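Local atomic coordinates of DNMT2 (Spodoptera frugiperda, PDB entry 4H0N), a protein that probably methylates cytosine 38 in the anticodon loop of tRNA(Asp), and also has cytosine-5 methyltransferase activity on DNA. Residues Thr183-Asp188 and Leu328-Glu333; Leu214-Val219 and His239-Thr244. The protein carries 3 engineered substitutions. All coordinates share one frame; numbering follows the deposited sequence.

Contact 1: residues Thr183-Asp188 and Leu328-Glu333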
loop_
_atom_site.group_PDB
_atom_site.type_symbol
_atom_site.label_atom_id
_atom_site.label_comp_id
_atom_site.label_asym_id
_atom_site.label_seq_id
_atom_site.Cartn_x
_atom_site.Cartn_y
_atom_site.Cartn_z
ATOM N N THR A 183 0.809 4.728 17.568
ATOM C CA THR A 183 1.724 3.766 16.960
ATOM C C THR A 183 1.117 2.374 16.817
ATOM O O THR A 183 1.635 1.539 16.074
ATOM C CB THR A 183 3.044 3.664 17.745
ATOM O OG1 THR A 183 2.780 3.780 19.149
ATOM C CG2 THR A 183 3.989 4.772 17.329
ATOM N N ARG A 184 0.028 2.122 17.532
ATOM C CA ARG A 184 -0.696 0.866 17.377
ATOM C C ARG A 184 -2.145 0.967 17.841
ATOM O O ARG A 184 -2.447 1.648 18.817
ATOM C CB ARG A 184 0.025 -0.283 18.083
ATOM C CG ARG A 184 0.316 -0.060 19.548
ATOM C CD ARG A 184 0.660 -1.400 20.187
ATOM N NE ARG A 184 0.832 -1.344 21.637
ATOM C CZ ARG A 184 -0.161 -1.132 22.499
ATOM N NH1 ARG A 184 -1.396 -0.929 22.054
ATOM N NH2 ARG A 184 0.082 -1.107 23.803
ATOM N N LEU A 185 -3.032 0.290 17.115
ATOM C CA LEU A 185 -4.462 0.286 17.412
ATOM C C LEU A 185 -4.727 -0.269 18.812
ATOM O O LEU A 185 -3.913 -1.033 19.340
ATOM C CB LEU A 185 -5.207 -0.553 16.368
ATOM C CG LEU A 185 -4.791 -0.384 14.903
ATOM C CD1 LEU A 185 -4.598 -1.746 14.257
ATOM C CD2 LEU A 185 -5.805 0.431 14.114
ATOM N N PRO A 186 -5.862 0.123 19.421
ATOM C CA PRO A 186 -6.279 -0.365 20.746
ATOM C C PRO A 186 -6.444 -1.878 20.780
ATOM O O PRO A 186 -6.181 -2.517 21.798
ATOM C CB PRO A 186 -7.646 0.296 20.949
ATOM C CG PRO A 186 -7.606 1.514 20.096
ATOM C CD PRO A 186 -6.779 1.155 18.899
ATOM N N LYS A 187 -6.897 -2.432 19.662
ATOM C CA LYS A 187 -7.053 -3.868 19.512
ATOM C C LYS A 187 -5.687 -4.519 19.313
ATOM O O LYS A 187 -4.921 -4.111 18.438
ATOM C CB LYS A 187 -7.963 -4.162 18.318
ATOM C CG LYS A 187 -8.181 -5.634 18.041
ATOM C CD LYS A 187 -9.278 -5.832 17.007
ATOM C CE LYS A 187 -9.463 -7.302 16.677
ATOM N NZ LYS A 187 -9.530 -8.121 17.914
ATOM N N ASP A 188 -5.384 -5.521 20.136
ATOM C CA ASP A 188 -4.125 -6.254 20.034
ATOM C C ASP A 188 -4.322 -7.516 19.200
ATOM O O ASP A 188 -5.195 -8.338 19.499
ATOM C CB ASP A 188 -3.608 -6.620 21.429
ATOM C CG ASP A 188 -2.121 -6.947 21.442
ATOM O OD1 ASP A 188 -1.577 -7.343 20.387
ATOM O OD2 ASP A 188 -1.493 -6.807 22.516
ATOM N N LEU A 328 -11.020 1.612 9.283
ATOM C CA LEU A 328 -12.408 1.840 8.883
ATOM C C LEU A 328 -13.377 1.504 10.014
ATOM O O LEU A 328 -14.336 2.240 10.244
ATOM C CB LEU A 328 -12.762 1.051 7.618
ATOM C CG LEU A 328 -12.241 1.610 6.289
ATOM C CD1 LEU A 328 -12.480 0.622 5.159
ATOM C CD2 LEU A 328 -12.899 2.935 5.976
ATOM N N LYS A 329 -13.124 0.403 10.720
ATOM C CA LYS A 329 -13.932 0.053 11.891
ATOM C C LYS A 329 -13.871 1.156 12.941
ATOM O O LYS A 329 -14.893 1.540 13.510
ATOM C CB LYS A 329 -13.477 -1.271 12.508
ATOM C CG LYS A 329 -13.736 -2.473 11.628
ATOM C CD LYS A 329 -13.125 -3.730 12.215
ATOM C CE LYS A 329 -13.029 -4.813 11.160
ATOM N NZ LYS A 329 -13.036 -6.172 11.761
ATOM N N ILE A 330 -12.671 1.665 13.185
ATOM C CA ILE A 330 -12.480 2.718 14.168
ATOM C C ILE A 330 -13.146 4.020 13.722
ATOM O O ILE A 330 -13.862 4.661 14.495
ATOM C CB ILE A 330 -10.981 2.939 14.436
ATOM C CG1 ILE A 330 -10.425 1.770 15.250
ATOM C CG2 ILE A 330 -10.741 4.246 15.165
ATOM C CD1 ILE A 330 -8.942 1.824 15.453
ATOM N N LEU A 331 -12.926 4.387 12.463
ATOM C CA LEU A 331 -13.464 5.623 11.906
ATOM C C LEU A 331 -14.993 5.700 11.974
ATOM O O LEU A 331 -15.562 6.785 12.117
ATOM C CB LEU A 331 -12.994 5.791 10.457
ATOM C CG LEU A 331 -13.482 7.024 9.683
ATOM C CD1 LEU A 331 -13.150 8.311 10.429
ATOM C CD2 LEU A 331 -12.907 7.053 8.274
ATOM N N PHE A 332 -15.655 4.553 11.882
ATOM C CA PHE A 332 -17.111 4.523 11.792
ATOM C C PHE A 332 -17.804 4.099 13.085
ATOM O O PHE A 332 -19.032 4.016 13.138
ATOM C CB PHE A 332 -17.555 3.627 10.631
ATOM C CG PHE A 332 -17.303 4.230 9.277
ATOM C CD1 PHE A 332 -18.348 4.757 8.534
ATOM C CD2 PHE A 332 -16.019 4.288 8.753
ATOM C CE1 PHE A 332 -18.117 5.322 7.286
ATOM C CE2 PHE A 332 -15.787 4.850 7.512
ATOM C CZ PHE A 332 -16.836 5.366 6.777
ATOM N N GLU A 333 -17.029 3.837 14.130
ATOM C CA GLU A 333 -17.628 3.436 15.394
ATOM C C GLU A 333 -18.265 4.643 16.084
ATOM O O GLU A 333 -19.487 4.814 16.068
ATOM C CB GLU A 333 -16.594 2.774 16.306
ATOM C CG GLU A 333 -15.726 3.755 17.067
ATOM C CD GLU A 333 -14.573 3.079 17.791
ATOM O OE1 GLU A 333 -14.083 3.652 18.787
ATOM O OE2 GLU A 333 -14.151 1.983 17.362
#
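I330, near the end of the C-terminal helix 321-332, meets L185 and P186 of the loop that follows strand 161-168. The interface is small, 87 Å² summed over both sides, and wholly apolar; the nearest CA atoms, those of L185 and I330, are 9.0 Å apart, so side chains span the gap. Followed outward, I330 begins with a CB that points at the loop but stays well short of it. Its CG2 branch reaches neither L185 nor P186. CG1 lies anti to the carbonyl carbon (chi1 -73°), and with chi2 at 174° the chain runs on extended, which carries CD1 the full length of the side chain toward the loop. That single methyl does all the touching. It lies 3.7 Å from CD2 of L185, where the two branched chains cross obliquely. The proline comes from another direction: its ring carbon CD stands 4.1 Å from CD1 of I330, the two side chains reaching toward each other. CD1 of I330 therefore meets a leucine methyl and the CD carbon of the proline. L185 is buried, packing also on V153 and on L327 of the same helix, whereas P186 borders solvent. Behind the contact the last turn of the helix is tied down through its backbone: I330 O accepts a hydrogen bond from W173 NE1, and L331 O one from R167 NH1. L328 and L331 pack on strand 114-119. This is the C-terminal segment of a class I, Rossmann-like methyltransferase, in which the final helix, following N317 and S318, which probably bind the cofactor, folds back on the central sheet and here packs against the long loop that follows the antiparallel strand 161-168.

Contact 2: residues Leu214-Val219 and His239-Thr244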
loop_
_atom_site.group_PDB
_atom_site.type_symbol
_atom_site.label_atom_id
_atom_site.label_comp_id
_atom_site.label_asym_id
_atom_site.label_seq_id
_atom_site.Cartn_x
_atom_site.Cartn_y
_atom_site.Cartn_z
ATOM N N LEU A 214 22.105 -12.044 -8.112
ATOM C CA LEU A 214 22.815 -12.824 -7.109
ATOM C C LEU A 214 24.191 -12.241 -6.813
ATOM O O LEU A 214 24.821 -12.608 -5.822
ATOM C CB LEU A 214 22.932 -14.285 -7.542
ATOM C CG LEU A 214 21.636 -15.094 -7.584
ATOM C CD1 LEU A 214 21.918 -16.526 -7.979
ATOM C CD2 LEU A 214 20.941 -15.051 -6.244
ATOM N N ARG A 215 24.662 -11.338 -7.670
ATOM C CA ARG A 215 25.897 -10.611 -7.392
ATOM C C ARG A 215 25.713 -9.686 -6.189
ATOM O O ARG A 215 26.663 -9.414 -5.456
ATOM C CB ARG A 215 26.366 -9.805 -8.611
ATOM C CG ARG A 215 26.851 -10.640 -9.788
ATOM C CD ARG A 215 27.645 -9.801 -10.793
ATOM N NE ARG A 215 29.088 -9.869 -10.556
ATOM C CZ ARG A 215 29.863 -8.821 -10.289
ATOM N NH1 ARG A 215 29.344 -7.603 -10.226
ATOM N NH2 ARG A 215 31.162 -8.989 -10.088
ATOM N N CYS A 216 24.487 -9.208 -5.986
ATOM C CA CYS A 216 24.188 -8.300 -4.881
ATOM C C CYS A 216 23.678 -9.037 -3.644
ATOM O O CYS A 216 22.963 -8.461 -2.823
ATOM C CB CYS A 216 23.138 -7.273 -5.304
ATOM S SG CYS A 216 23.474 -6.405 -6.831
ATOM N N ALA A 217 24.050 -10.305 -3.514
ATOM C CA ALA A 217 23.528 -11.157 -2.448
ATOM C C ALA A 217 23.759 -10.615 -1.037
ATOM O O ALA A 217 23.019 -10.951 -0.115
ATOM C CB ALA A 217 24.092 -12.567 -2.574
ATOM N N LYS A 218 24.770 -9.768 -0.870
ATOM C CA LYS A 218 25.153 -9.311 0.461
ATOM C C LYS A 218 24.099 -8.451 1.156
ATOM O O LYS A 218 24.109 -8.327 2.381
ATOM C CB LYS A 218 26.494 -8.574 0.421
ATOM C CG LYS A 218 27.689 -9.425 0.839
ATOM C CD LYS A 218 27.372 -10.243 2.092
ATOM C CE LYS A 218 28.609 -10.453 2.962
ATOM N NZ LYS A 218 28.561 -11.741 3.726
ATOM N N VAL A 219 23.188 -7.868 0.386
ATOM C CA VAL A 219 22.202 -6.953 0.957
ATOM C C VAL A 219 20.773 -7.460 0.821
ATOM O O VAL A 219 19.818 -6.701 0.985
ATOM C CB VAL A 219 22.293 -5.565 0.314
ATOM C CG1 VAL A 219 23.588 -4.877 0.714
ATOM C CG2 VAL A 219 22.176 -5.680 -1.201
ATOM N N HIS A 239 13.548 -5.308 -9.740
ATOM C CA HIS A 239 14.295 -4.397 -10.609
ATOM C C HIS A 239 15.713 -4.288 -10.079
ATOM O O HIS A 239 16.689 -4.265 -10.837
ATOM C CB HIS A 239 13.712 -2.984 -10.565
ATOM C CG HIS A 239 12.417 -2.812 -11.292
ATOM N ND1 HIS A 239 11.902 -1.566 -11.583
ATOM C CD2 HIS A 239 11.523 -3.709 -11.769
ATOM C CE1 HIS A 239 10.750 -1.702 -12.215
ATOM N NE2 HIS A 239 10.497 -2.992 -12.340
ATOM N N TYR A 240 15.796 -4.159 -8.758
ATOM C CA TYR A 240 17.053 -4.016 -8.045
ATOM C C TYR A 240 16.989 -4.953 -6.863
ATOM O O TYR A 240 15.919 -5.447 -6.510
ATOM C CB TYR A 240 17.244 -2.580 -7.573
ATOM C CG TYR A 240 17.031 -1.578 -8.675
ATOM C CD1 TYR A 240 17.995 -1.384 -9.656
ATOM C CD2 TYR A 240 15.861 -0.834 -8.746
ATOM C CE1 TYR A 240 17.802 -0.468 -10.678
ATOM C CE2 TYR A 240 15.656 0.085 -9.763
ATOM C CZ TYR A 240 16.631 0.265 -10.727
ATOM O OH TYR A 240 16.435 1.178 -11.742
ATOM N N ALA A 241 18.134 -5.190 -6.241
ATOM C CA ALA A 241 18.254 -6.288 -5.298
ATOM C C ALA A 241 17.913 -5.856 -3.888
ATOM O O ALA A 241 17.866 -6.673 -2.969
ATOM C CB ALA A 241 19.664 -6.824 -5.339
ATOM N N ASP A 242 17.653 -4.569 -3.718
ATOM C CA ASP A 242 17.950 -3.973 -2.435
ATOM C C ASP A 242 17.030 -2.854 -1.940
ATOM O O ASP A 242 16.932 -1.786 -2.551
ATOM C CB ASP A 242 19.388 -3.486 -2.492
ATOM C CG ASP A 242 19.799 -2.808 -1.245
ATOM O OD1 ASP A 242 20.088 -3.525 -0.272
ATOM O OD2 ASP A 242 19.819 -1.564 -1.246
ATOM N N GLY A 243 16.388 -3.112 -0.801
ATOM C CA GLY A 243 15.462 -2.175 -0.199
ATOM C C GLY A 243 14.080 -2.358 -0.784
ATOM O O GLY A 243 13.118 -1.743 -0.334
ATOM N N THR A 244 13.985 -3.236 -1.775
ATOM C CA THR A 244 12.769 -3.384 -2.565
ATOM C C THR A 244 11.811 -4.436 -2.012
ATOM O O THR A 244 10.623 -4.435 -2.339
ATOM C CB THR A 244 13.115 -3.772 -3.994
ATOM O OG1 THR A 244 13.705 -5.076 -3.989
ATOM C CG2 THR A 244 14.096 -2.767 -4.593
HETATM O O HOH W 1 17.329 -5.632 1.023
#
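A small, partly buried, mostly van der Waals contact joins C216 and V219 to A241 and D242, linking a turn with a short 3-10 segment to an irregular loop, each ahead of one strand of the small parallel sheet 222-223/247-248. The region lies far out from the chain centre and probably belongs to the target-recognition part of this C5-methyltransferase. Its apolar element is a meeting of two CB atoms: that of C216 lies 3.5 Å from that of A241. SG of C216 lies farther off, at 4.1 Å from the same A241 methyl, with the sulfur set anti to its carbonyl carbon (chi1 -51°). A241 is buried and also packs against F220, whereas C216 is exposed. At V219 the character changes. Its side chain crosses that of D242 at about a right angle, with CG2 of V219 3.7 Å from CG of D242. Because CG of D242 is anti to its backbone N (chi1 178°), the carboxylate is carried across the valine side chain; its precise position is doubtful, since D242 is poorly ordered. A water bridges the backbones, donating to V219 O at 2.7 Å and accepting from G243 N at 3.3 Å. Within its own loop T244 OG1 makes a weak bond to Y240 O, while A217 O is held by Y260 OH outside the pair. A carboxylate oxygen and the V219 carbonyl, both acceptors, face each other without bonding, so the polar link seen between the segments is the water bridge, one of whose bonds is long, beside a small van der Waals patch.

How the contacts relate
Contacts 1 and 2 lie on opposite sides of the chain's centre, their centres 36 Å apart, and share no element. Contact 1 is mostly buried and ties the C-terminal helix to a loop beside the central sheet of the methyltransferase fold. Contact 2 is largely at the surface and joins two loops around a minor parallel sheet; along the chain it is nested within the span closed by contact 1. The chemistry differs accordingly: 183-188 and 328-333 meet purely through aliphatic carbons, whereas 214-219 and 239-244 mix an apolar touch with a carboxylate and a bridging water. The more peripheral pair nevertheless buries more area, 167 against 87 Å².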